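Local coordinates for cytochrome c-552/4 domain-containing protein (PDB 4QO5) that probably transfers electrons as a membrane-associated octaheme cytochrome c that carries covalently bound hemes and also binds calcium, at residues R400-M403 against V404-S408; E393-M396 against A397-R400; L142-A145 against S146-T150. All blocks are in the same frame, centred on the assembly; numbering follows the deposited sequence.

Contact 1 of 3, residues R400-M403 against V404-S408; sequences REQM and VKICS. With HEC (heme c), chain I.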
loop_
_atom_site.group_PDB
_atom_site.type_symbol
_atom_site.label_atom_id
_atom_site.label_comp_id
_atom_site.label_asym_id
_atom_site.label_seq_id
_atom_site.Cartn_x
_atom_site.Cartn_y
_atom_site.Cartn_z
ATOM N N ARG A 400 -18.778 18.577 16.075
ATOM C CA ARG A 400 -17.723 19.239 15.319
ATOM C C ARG A 400 -16.798 20.013 16.257
ATOM O O ARG A 400 -15.572 19.929 16.147
ATOM C CB ARG A 400 -18.296 20.157 14.240
ATOM C CG ARG A 400 -17.185 20.733 13.378
ATOM C CD ARG A 400 -17.604 21.914 12.533
ATOM N NE ARG A 400 -18.445 21.518 11.414
ATOM C CZ ARG A 400 -18.382 22.062 10.203
ATOM N NH1 ARG A 400 -17.507 23.021 9.942
ATOM N NH2 ARG A 400 -19.198 21.636 9.253
ATOM N N GLU A 401 -17.388 20.738 17.204
ATOM C CA GLU A 401 -16.622 21.515 18.169
ATOM C C GLU A 401 -15.750 20.638 19.069
ATOM O O GLU A 401 -14.619 21.011 19.406
ATOM C CB GLU A 401 -17.564 22.381 19.011
ATOM C CG GLU A 401 -16.885 23.163 20.112
ATOM C CD GLU A 401 -17.886 23.966 20.930
ATOM O OE1 GLU A 401 -18.289 23.492 22.017
ATOM O OE2 GLU A 401 -18.282 25.063 20.477
ATOM N N GLN A 402 -16.267 19.474 19.467
ATOM C CA GLN A 402 -15.452 18.541 20.242
ATOM C C GLN A 402 -14.239 18.046 19.457
ATOM O O GLN A 402 -13.162 17.872 20.022
ATOM C CB GLN A 402 -16.265 17.332 20.718
ATOM C CG GLN A 402 -15.381 16.136 21.101
ATOM C CD GLN A 402 -14.720 16.268 22.480
ATOM O OE1 GLN A 402 -15.345 15.968 23.502
ATOM N NE2 GLN A 402 -13.448 16.690 22.511
ATOM N N MET A 403 -14.412 17.808 18.161
ATOM C CA MET A 403 -13.280 17.343 17.359
ATOM C C MET A 403 -12.232 18.462 17.249
ATOM O O MET A 403 -11.029 18.221 17.398
ATOM C CB MET A 403 -13.728 16.888 15.966
ATOM C CG MET A 403 -12.594 16.316 15.073
ATOM S SD MET A 403 -12.001 14.705 15.649
ATOM C CE MET A 403 -10.402 15.143 16.293
ATOM N N VAL A 404 -12.694 19.683 17.004
ATOM C CA VAL A 404 -11.792 20.829 16.895
ATOM C C VAL A 404 -10.983 21.009 18.187
ATOM O O VAL A 404 -9.816 21.377 18.150
ATOM C CB VAL A 404 -12.571 22.094 16.485
ATOM C CG1 VAL A 404 -11.702 23.373 16.585
ATOM C CG2 VAL A 404 -13.118 21.901 15.070
ATOM N N LYS A 405 -11.591 20.686 19.320
ATOM C CA LYS A 405 -10.914 20.760 20.619
ATOM C C LYS A 405 -9.723 19.779 20.676
ATOM O O LYS A 405 -8.686 20.077 21.278
ATOM C CB LYS A 405 -11.922 20.489 21.747
ATOM C CG LYS A 405 -11.395 20.719 23.160
ATOM C CD LYS A 405 -12.512 20.521 24.199
ATOM C CE LYS A 405 -11.939 20.313 25.590
ATOM N NZ LYS A 405 -13.006 20.189 26.623
ATOM N N ILE A 406 -9.870 18.618 20.041
ATOM C CA ILE A 406 -8.747 17.697 19.902
ATOM C C ILE A 406 -7.639 18.295 19.038
ATOM O O ILE A 406 -6.487 18.313 19.459
ATOM C CB ILE A 406 -9.169 16.325 19.341
ATOM C CG1 ILE A 406 -10.155 15.658 20.306
ATOM C CG2 ILE A 406 -7.928 15.447 19.108
ATOM C CD1 ILE A 406 -10.717 14.323 19.812
ATOM N N CYS A 407 -7.980 18.796 17.847
ATOM C CA CYS A 407 -6.972 19.412 16.971
ATOM C C CYS A 407 -6.236 20.526 17.688
ATOM O O CYS A 407 -5.040 20.753 17.426
ATOM C CB CYS A 407 -7.589 20.038 15.723
ATOM S SG CYS A 407 -8.916 19.105 15.012
ATOM N N SER A 408 -6.971 21.230 18.555
ATOM C CA SER A 408 -6.468 22.404 19.258
ATOM C C SER A 408 -5.376 22.102 20.264
ATOM O O SER A 408 -4.720 23.015 20.764
ATOM C CB SER A 408 -7.616 23.138 19.960
ATOM O OG SER A 408 -8.432 23.756 18.985
HETATM FE FE HEC I . -2.577 18.056 12.597
HETATM C CHA HEC I . -0.274 18.621 10.143
HETATM C CHB HEC I . -5.056 19.357 10.574
HETATM C CHC HEC I . -4.961 17.102 14.831
HETATM C CHD HEC I . -0.147 17.500 14.866
HETATM N NA HEC I . -2.647 18.806 10.732
HETATM C C1A HEC I . -1.573 18.944 9.854
HETATM C C2A HEC I . -2.059 19.474 8.593
HETATM C C3A HEC I . -3.371 19.685 8.741
HETATM C C4A HEC I . -3.767 19.272 10.063
HETATM C CMA HEC I . -4.329 20.236 7.669
HETATM C CAA HEC I . -1.218 19.793 7.315
HETATM C CBA HEC I . -1.227 18.572 6.379
HETATM C CGA HEC I . -0.776 18.906 4.973
HETATM O O1A HEC I . -0.627 20.110 4.650
HETATM O O2A HEC I . -0.576 17.963 4.160
HETATM N NB HEC I . -4.615 18.239 12.714
HETATM C C1B HEC I . -5.443 18.686 11.699
HETATM C C2B HEC I . -6.801 18.339 12.010
HETATM C C3B HEC I . -6.779 17.678 13.181
HETATM C C4B HEC I . -5.410 17.642 13.649
HETATM C CMB HEC I . -7.944 18.699 11.024
HETATM C CAB HEC I . -7.898 16.945 13.984
HETATM C CBB HEC I . -9.190 16.563 13.206
HETATM N NC HEC I . -2.559 17.471 14.445
HETATM C C1C HEC I . -3.640 17.058 15.206
HETATM C C2C HEC I . -3.189 16.714 16.534
HETATM C C3C HEC I . -1.855 16.621 16.425
HETATM C C4C HEC I . -1.448 17.245 15.196
HETATM C CMC HEC I . -4.157 15.983 17.509
HETATM C CAC HEC I . -0.712 16.188 17.371
HETATM C CBC HEC I . -1.026 15.039 18.346
HETATM N ND HEC I . -0.550 18.070 12.524
HETATM C C1D HEC I . 0.279 17.841 13.622
HETATM C C2D HEC I . 1.658 18.001 13.243
HETATM C C3D HEC I . 1.598 18.342 11.776
HETATM C C4D HEC I . 0.211 18.363 11.406
HETATM C CMD HEC I . 2.900 17.848 14.143
HETATM C CAD HEC I . 2.796 18.611 10.848
HETATM C CBD HEC I . 2.870 20.125 10.644
HETATM C CGD HEC I . 3.480 20.425 9.289
HETATM O O1D HEC I . 2.739 20.363 8.271
HETATM O O2D HEC I . 4.694 20.750 9.211
#

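Contact 2 of 3, residues E393-M396 against A397-R400; sequences EEEM and AKRR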
loop_
_atom_site.group_PDB
_atom_site.type_symbol
_atom_site.label_atom_id
_atom_site.label_comp_id
_atom_site.label_asym_id
_atom_site.label_seq_id
_atom_site.Cartn_x
_atom_site.Cartn_y
_atom_site.Cartn_z
ATOM N N GLU A 393 -28.952 19.670 13.706
ATOM C CA GLU A 393 -27.870 20.592 13.373
ATOM C C GLU A 393 -27.111 20.995 14.632
ATOM O O GLU A 393 -25.899 21.187 14.601
ATOM C CB GLU A 393 -28.425 21.838 12.675
ATOM C CG GLU A 393 -29.068 21.551 11.330
ATOM C CD GLU A 393 -29.293 22.806 10.503
ATOM O OE1 GLU A 393 -29.306 22.698 9.258
ATOM O OE2 GLU A 393 -29.458 23.898 11.095
ATOM N N GLU A 394 -27.841 21.151 15.733
ATOM C CA GLU A 394 -27.231 21.515 17.004
ATOM C C GLU A 394 -26.285 20.427 17.488
ATOM O O GLU A 394 -25.203 20.707 18.002
ATOM C CB GLU A 394 -28.313 21.795 18.057
ATOM C CG GLU A 394 -29.113 23.066 17.815
ATOM C CD GLU A 394 -30.307 22.887 16.873
ATOM O OE1 GLU A 394 -31.025 23.891 16.657
ATOM O OE2 GLU A 394 -30.539 21.766 16.356
ATOM N N GLU A 395 -26.692 19.174 17.321
ATOM C CA GLU A 395 -25.834 18.064 17.688
ATOM C C GLU A 395 -24.600 17.985 16.788
ATOM O O GLU A 395 -23.502 17.719 17.263
ATOM C CB GLU A 395 -26.612 16.740 17.669
ATOM C CG GLU A 395 -25.785 15.528 18.087
ATOM C CD GLU A 395 -25.345 15.587 19.545
ATOM O OE1 GLU A 395 -26.017 16.279 20.351
ATOM O OE2 GLU A 395 -24.323 14.945 19.885
ATOM N N MET A 396 -24.774 18.236 15.495
ATOM C CA MET A 396 -23.627 18.242 14.575
ATOM C C MET A 396 -22.613 19.287 15.011
ATOM O O MET A 396 -21.415 19.034 15.005
ATOM C CB MET A 396 -24.076 18.567 13.153
ATOM C CG MET A 396 -24.867 17.456 12.511
ATOM S SD MET A 396 -25.584 17.916 10.923
ATOM C CE MET A 396 -24.143 17.771 9.854
ATOM N N ALA A 397 -23.105 20.461 15.413
ATOM C CA ALA A 397 -22.212 21.552 15.774
ATOM C C ALA A 397 -21.446 21.208 17.050
ATOM O O ALA A 397 -20.259 21.491 17.155
ATOM C CB ALA A 397 -22.986 22.864 15.934
ATOM N N LYS A 398 -22.124 20.583 18.010
ATOM C CA LYS A 398 -21.451 20.103 19.222
ATOM C C LYS A 398 -20.338 19.089 18.930
ATOM O O LYS A 398 -19.237 19.178 19.480
ATOM C CB LYS A 398 -22.465 19.480 20.196
ATOM C CG LYS A 398 -23.326 20.490 20.885
ATOM C CD LYS A 398 -24.258 19.820 21.882
ATOM C CE LYS A 398 -25.289 20.820 22.397
ATOM N NZ LYS A 398 -26.350 20.163 23.203
ATOM N N ARG A 399 -20.631 18.112 18.081
ATOM C CA ARG A 399 -19.632 17.092 17.766
ATOM C C ARG A 399 -18.471 17.692 17.013
ATOM O O ARG A 399 -17.323 17.349 17.281
ATOM C CB ARG A 399 -20.258 15.951 16.980
ATOM C CG ARG A 399 -21.376 15.282 17.823
ATOM C CD ARG A 399 -21.997 14.117 17.090
ATOM N NE ARG A 399 -23.010 13.453 17.908
ATOM C CZ ARG A 399 -23.575 12.290 17.591
ATOM N NH1 ARG A 399 -24.498 11.760 18.393
ATOM N NH2 ARG A 399 -23.228 11.671 16.473
ATOM N N ARG A 400 -18.778 18.577 16.075
ATOM C CA ARG A 400 -17.723 19.239 15.319
ATOM C C ARG A 400 -16.798 20.013 16.257
ATOM O O ARG A 400 -15.572 19.929 16.147
ATOM C CB ARG A 400 -18.296 20.157 14.240
ATOM C CG ARG A 400 -17.185 20.733 13.378
ATOM C CD ARG A 400 -17.604 21.914 12.533
ATOM N NE ARG A 400 -18.445 21.518 11.414
ATOM C CZ ARG A 400 -18.382 22.062 10.203
ATOM N NH1 ARG A 400 -17.507 23.021 9.942
ATOM N NH2 ARG A 400 -19.198 21.636 9.253
#

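Contact 3 of 3, residues L142-A145 against S146-T150; sequences LVNA and STMFT. With NAG (2-acetamido-2-deoxy-beta-D-glucopyranose), chain K; HEC (heme c), chain E.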
loop_
_atom_site.group_PDB
_atom_site.type_symbol
_atom_site.label_atom_id
_atom_site.label_comp_id
_atom_site.label_asym_id
_atom_site.label_seq_id
_atom_site.Cartn_x
_atom_site.Cartn_y
_atom_site.Cartn_z
ATOM N N LEU A 142 -26.792 -5.674 -2.479
ATOM C CA LEU A 142 -25.440 -5.316 -2.902
ATOM C C LEU A 142 -24.460 -6.430 -2.526
ATOM O O LEU A 142 -23.602 -6.815 -3.330
ATOM C CB LEU A 142 -25.008 -3.987 -2.280
ATOM C CG LEU A 142 -23.624 -3.483 -2.720
ATOM C CD1 LEU A 142 -23.563 -3.355 -4.236
ATOM C CD2 LEU A 142 -23.314 -2.149 -2.056
ATOM N N VAL A 143 -24.600 -6.948 -1.306
ATOM C CA VAL A 143 -23.808 -8.095 -0.860
ATOM C C VAL A 143 -23.948 -9.222 -1.865
ATOM O O VAL A 143 -22.961 -9.758 -2.378
ATOM C CB VAL A 143 -24.258 -8.610 0.529
ATOM C CG1 VAL A 143 -23.650 -9.982 0.813
ATOM C CG2 VAL A 143 -23.891 -7.615 1.628
ATOM N N ASN A 144 -25.191 -9.561 -2.170
ATOM C CA ASN A 144 -25.468 -10.621 -3.110
ATOM C C ASN A 144 -24.932 -10.436 -4.512
ATOM O O ASN A 144 -24.393 -11.379 -5.105
ATOM C CB ASN A 144 -26.953 -10.808 -3.206
ATOM C CG ASN A 144 -27.419 -11.806 -2.261
ATOM O OD1 ASN A 144 -26.998 -11.823 -1.084
ATOM N ND2 ASN A 144 -28.232 -12.727 -2.761
ATOM N N ALA A 145 -25.113 -9.233 -5.051
ATOM C CA ALA A 145 -24.632 -8.932 -6.401
ATOM C C ALA A 145 -23.114 -9.017 -6.472
ATOM O O ALA A 145 -22.538 -9.243 -7.546
ATOM C CB ALA A 145 -25.110 -7.542 -6.838
ATOM N N SER A 146 -22.462 -8.841 -5.326
ATOM C CA SER A 146 -21.008 -8.743 -5.300
ATOM C C SER A 146 -20.317 -10.068 -5.024
ATOM O O SER A 146 -19.115 -10.176 -5.202
ATOM C CB SER A 146 -20.561 -7.722 -4.250
ATOM O OG SER A 146 -21.108 -6.443 -4.507
ATOM N N THR A 147 -21.069 -11.072 -4.572
ATOM C CA THR A 147 -20.457 -12.292 -4.058
ATOM C C THR A 147 -21.127 -13.569 -4.539
ATOM O O THR A 147 -20.803 -14.657 -4.066
ATOM C CB THR A 147 -20.503 -12.317 -2.524
ATOM O OG1 THR A 147 -21.873 -12.246 -2.103
ATOM C CG2 THR A 147 -19.729 -11.138 -1.940
ATOM N N MET A 148 -22.067 -13.444 -5.466
ATOM C CA MET A 148 -22.779 -14.608 -5.978
ATOM C C MET A 148 -22.869 -14.511 -7.485
ATOM O O MET A 148 -22.881 -13.417 -8.044
ATOM C CB MET A 148 -24.188 -14.700 -5.364
ATOM C CG MET A 148 -24.181 -14.821 -3.843
ATOM S SD MET A 148 -25.814 -14.667 -3.073
ATOM C CE MET A 148 -26.500 -16.283 -3.394
ATOM N N PHE A 149 -22.899 -15.660 -8.147
ATOM C CA PHE A 149 -23.092 -15.702 -9.587
ATOM C C PHE A 149 -23.711 -17.042 -9.936
ATOM O O PHE A 149 -23.761 -17.948 -9.101
ATOM C CB PHE A 149 -21.755 -15.532 -10.318
ATOM C CG PHE A 149 -20.763 -16.627 -10.020
ATOM C CD1 PHE A 149 -20.634 -17.714 -10.861
ATOM C CD2 PHE A 149 -19.980 -16.569 -8.876
ATOM C CE1 PHE A 149 -19.735 -18.724 -10.572
ATOM C CE2 PHE A 149 -19.078 -17.571 -8.585
ATOM C CZ PHE A 149 -18.959 -18.646 -9.423
ATOM N N THR A 150 -24.180 -17.168 -11.171
ATOM C CA THR A 150 -24.747 -18.423 -11.630
ATOM C C THR A 150 -23.862 -19.058 -12.696
ATOM O O THR A 150 -23.269 -18.363 -13.522
ATOM C CB THR A 150 -26.148 -18.217 -12.205
ATOM O OG1 THR A 150 -26.067 -17.356 -13.348
ATOM C CG2 THR A 150 -27.044 -17.582 -11.157
HETATM C C1 NAG K . -29.635 -12.718 -0.312
HETATM C C2 NAG K . -31.034 -12.474 -0.757
HETATM C C3 NAG K . -31.938 -13.492 -0.082
HETATM C C4 NAG K . -31.446 -14.911 -0.402
HETATM C C5 NAG K . -29.937 -15.052 -0.157
HETATM C C6 NAG K . -29.365 -16.357 -0.665
HETATM C C7 NAG K . -31.554 -10.140 -1.368
HETATM C C8 NAG K . -32.006 -8.801 -0.859
HETATM N N2 NAG K . -31.454 -11.110 -0.452
HETATM O O3 NAG K . -33.281 -13.292 -0.502
HETATM O O4 NAG K . -32.097 -15.864 0.423
HETATM O O5 NAG K . -29.206 -13.994 -0.795
HETATM O O6 NAG K . -29.899 -16.719 -1.930
HETATM O O7 NAG K . -31.306 -10.326 -2.559
HETATM FE FE HEC E . -18.640 -2.739 4.379
HETATM C CHA HEC E . -19.916 0.063 6.004
HETATM C CHB HEC E . -21.488 -2.844 2.486
HETATM C CHC HEC E . -17.367 -5.385 2.585
HETATM C CHD HEC E . -15.623 -2.275 5.865
HETATM N NA HEC E . -20.333 -1.567 4.249
HETATM C C1A HEC E . -20.724 -0.541 5.075
HETATM C C2A HEC E . -22.111 -0.225 4.789
HETATM C C3A HEC E . -22.510 -1.037 3.811
HETATM C C4A HEC E . -21.409 -1.883 3.452
HETATM C CMA HEC E . -23.881 -1.117 3.110
HETATM C CAA HEC E . -22.975 0.840 5.502
HETATM C CBA HEC E . -23.832 0.043 6.493
HETATM C CGA HEC E . -24.684 0.925 7.380
HETATM O O1A HEC E . -25.934 0.892 7.246
HETATM O O2A HEC E . -24.109 1.655 8.219
HETATM N NB HEC E . -19.312 -3.872 2.885
HETATM C C1B HEC E . -20.498 -3.748 2.202
HETATM C C2B HEC E . -20.597 -4.782 1.208
HETATM C C3B HEC E . -19.422 -5.425 1.195
HETATM C C4B HEC E . -18.626 -4.917 2.287
HETATM C CMB HEC E . -21.775 -4.886 0.206
HETATM C CAB HEC E . -18.856 -6.552 0.301
HETATM C CBB HEC E . -19.447 -6.794 -1.104
HETATM N NC HEC E . -16.869 -3.639 4.177
HETATM C C1C HEC E . -16.534 -4.781 3.486
HETATM C C2C HEC E . -15.274 -5.285 3.994
HETATM C C3C HEC E . -14.802 -4.288 4.756
HETATM C C4C HEC E . -15.807 -3.318 4.981
HETATM C CMC HEC E . -14.519 -6.451 3.303
HETATM C CAC HEC E . -13.519 -4.010 5.522
HETATM C CBC HEC E . -12.291 -4.168 4.576
HETATM N ND HEC E . -17.890 -1.339 5.728
HETATM C C1D HEC E . -16.585 -1.338 6.184
HETATM C C2D HEC E . -16.379 -0.185 7.018
HETATM C C3D HEC E . -17.708 0.556 7.050
HETATM C C4D HEC E . -18.589 -0.230 6.225
HETATM C CMD HEC E . -15.081 0.214 7.726
HETATM C CAD HEC E . -18.036 1.885 7.773
HETATM C CBD HEC E . -17.418 3.002 6.938
HETATM C CGD HEC E . -17.860 4.357 7.421
HETATM O O1D HEC E . -17.183 5.352 7.062
HETATM O O2D HEC E . -18.867 4.451 8.157
HETATM O O HOH W 1 -17.617 -1.227 2.646
#

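Contact 1 of 3, residues R400-M403 against V404-S408
Met403 packs on Ile406 and Cys407 within the last turns of helix 393-407, a local contact along one helix beside a covalently attached heme c. Val404 N donates to Arg400 O at 3.0 Å, in the carbonyl plane and nearly straight at 164°. Cys407 N donates to Met403 O at 3.1 Å, also in the carbonyl plane. Between them, the bond from Ile406 N to Gln402 O is weak. The side chain of Met403 bends twice beyond CG, at chi2 (70°) and chi3 (-108°), which folds its methyl back over Ile406. Met403 CE lies 3.5 Å from Ile406 CB, a tight carbon contact. The same methyl is 3.6 Å from the vinyl-derived atom CBB of the heme. Trp313 also touches Met403. An alanine here would probably open a gap between Ile406, Trp313 and this edge of the heme. Ser408 N and Ser408 OG both donate to Val404 O, the hydroxyl from above the carbonyl plane. Gln402 NE2 reaches the backbone oxygen of Ile301, which ties the helix to strand 300-302. Cys407 SG is bonded to heme CAB, a stretched link in the model. Cys407 is the first cysteine of a CxxCH heme-attachment motif, the signature of c-type cytochromes.

Contact 2 of 3, residues E393-M396 against A397-R400
Glu393 O accepts from Ala397 N at 3.0 Å, one of the regular i to i+4 bonds in the first turns of helix 393-407. Lys398 N to Glu394 O, Arg399 N to Glu395 O and Arg400 N to Met396 O follow in the same pattern. The last of these is 2.9 Å long with an N-H...O angle of 163°. The segments are one continuous helix, so the side-chain contact is between neighbours one turn apart. Its centre is a salt bridge between Glu395 and Arg399. Arg399 NE donates to Glu395 OE2 at 2.8 Å. The carboxylate oxygen sits at the edge of the guanidinium, in its plane, and uses its anti lone pair. The two flat groups are nearly perpendicular, 85° apart, and a single N-H makes the bond. Glu395 has CG anti to its own N and then bends at chi2 (65°), which turns the carboxylate along the helix to meet the arginine. Arg399 stays extended from CG to NE, and its CG passes 3.3 Å from Glu395 O. Arg399 has a second partner: its NH2 is hydrogen-bonded to Leu312 O. Just before the helix, Ser392 OG accepts from Glu395 N. Met396 and Arg400 both touch Trp313 in a loop. Arg400 also forms a salt bridge with Asp424, which joins this helix, exposed along this turn, to helix 413-447.

Contact 3 of 3, residues L142-A145 against S146-T150
Ser146 OG donates to Leu142 O at 2.8 Å, one turn back along helix 137-147. Thr147 OG1 does the same to Val143 O at 2.7 Å, from above the carbonyl plane. Ser146 N comes to that oxygen from the opposite face, so two donors hold Val143 O. The backbone bonds fade here: Ser146 N to Leu142 O, and Thr147 N and Met148 N to Asn144 O, are all weak. The two hydroxyls therefore add grip where the helix runs out. Thr147 OG1 sits between its own N and carbonyl carbon (chi1 59°), which turns it back over the preceding turn. It is also hydrogen-bonded to Gln163 NE2. The helix faces a heme c on one side. Leu142 CG and Val143 CG2 each lie 3.7 Å from the heme methyl CMB, and Ser146 CB is 3.5 Å from heme CBB. A water oxygen lies 2.5 Å from the heme iron, consistent with an axial site lacking a protein ligand. On another side, Asn144 meets the N-acetylglucosamine, but the sugar-asparagine geometry is too tight in the model for its details to be trusted. Met148 CE rests 3.7 Å from sugar atom O6, and its SD lies 4.0 Å from Asn144 CB. Beyond this shell, backbone hydrogen bonds join Phe149 and Phe156 in a two-stranded antiparallel hairpin. Ser146 O accepts from Thr502 of the third subunit, and Tyr499 of that subunit packs on Ser146. The sugar is attached to the protein, and Asn144-Ala145-Ser146 is an N-glycosylation sequon.

From the N terminus, contact 3 comes first, where helix 137-147 gives way to strand 149-151. Contact 2 follows much later, in the first turns of helix 393-407. Contact 1 continues along the same helix toward the heme-attachment cysteine. Each contact joins adjoining residues, so none closes a long loop. None nests inside or crosses another. Contacts 1 and 2 share Arg400, and their centres are 11 Å apart. Contact 3 lies across the centre of the chain from contact 1, with about 27 Å between nearest atoms. Contacts 1 and 2 link one helix to helix 413-447 and the Trp313 loop. Contact 3 serves a different heme and a subunit interface.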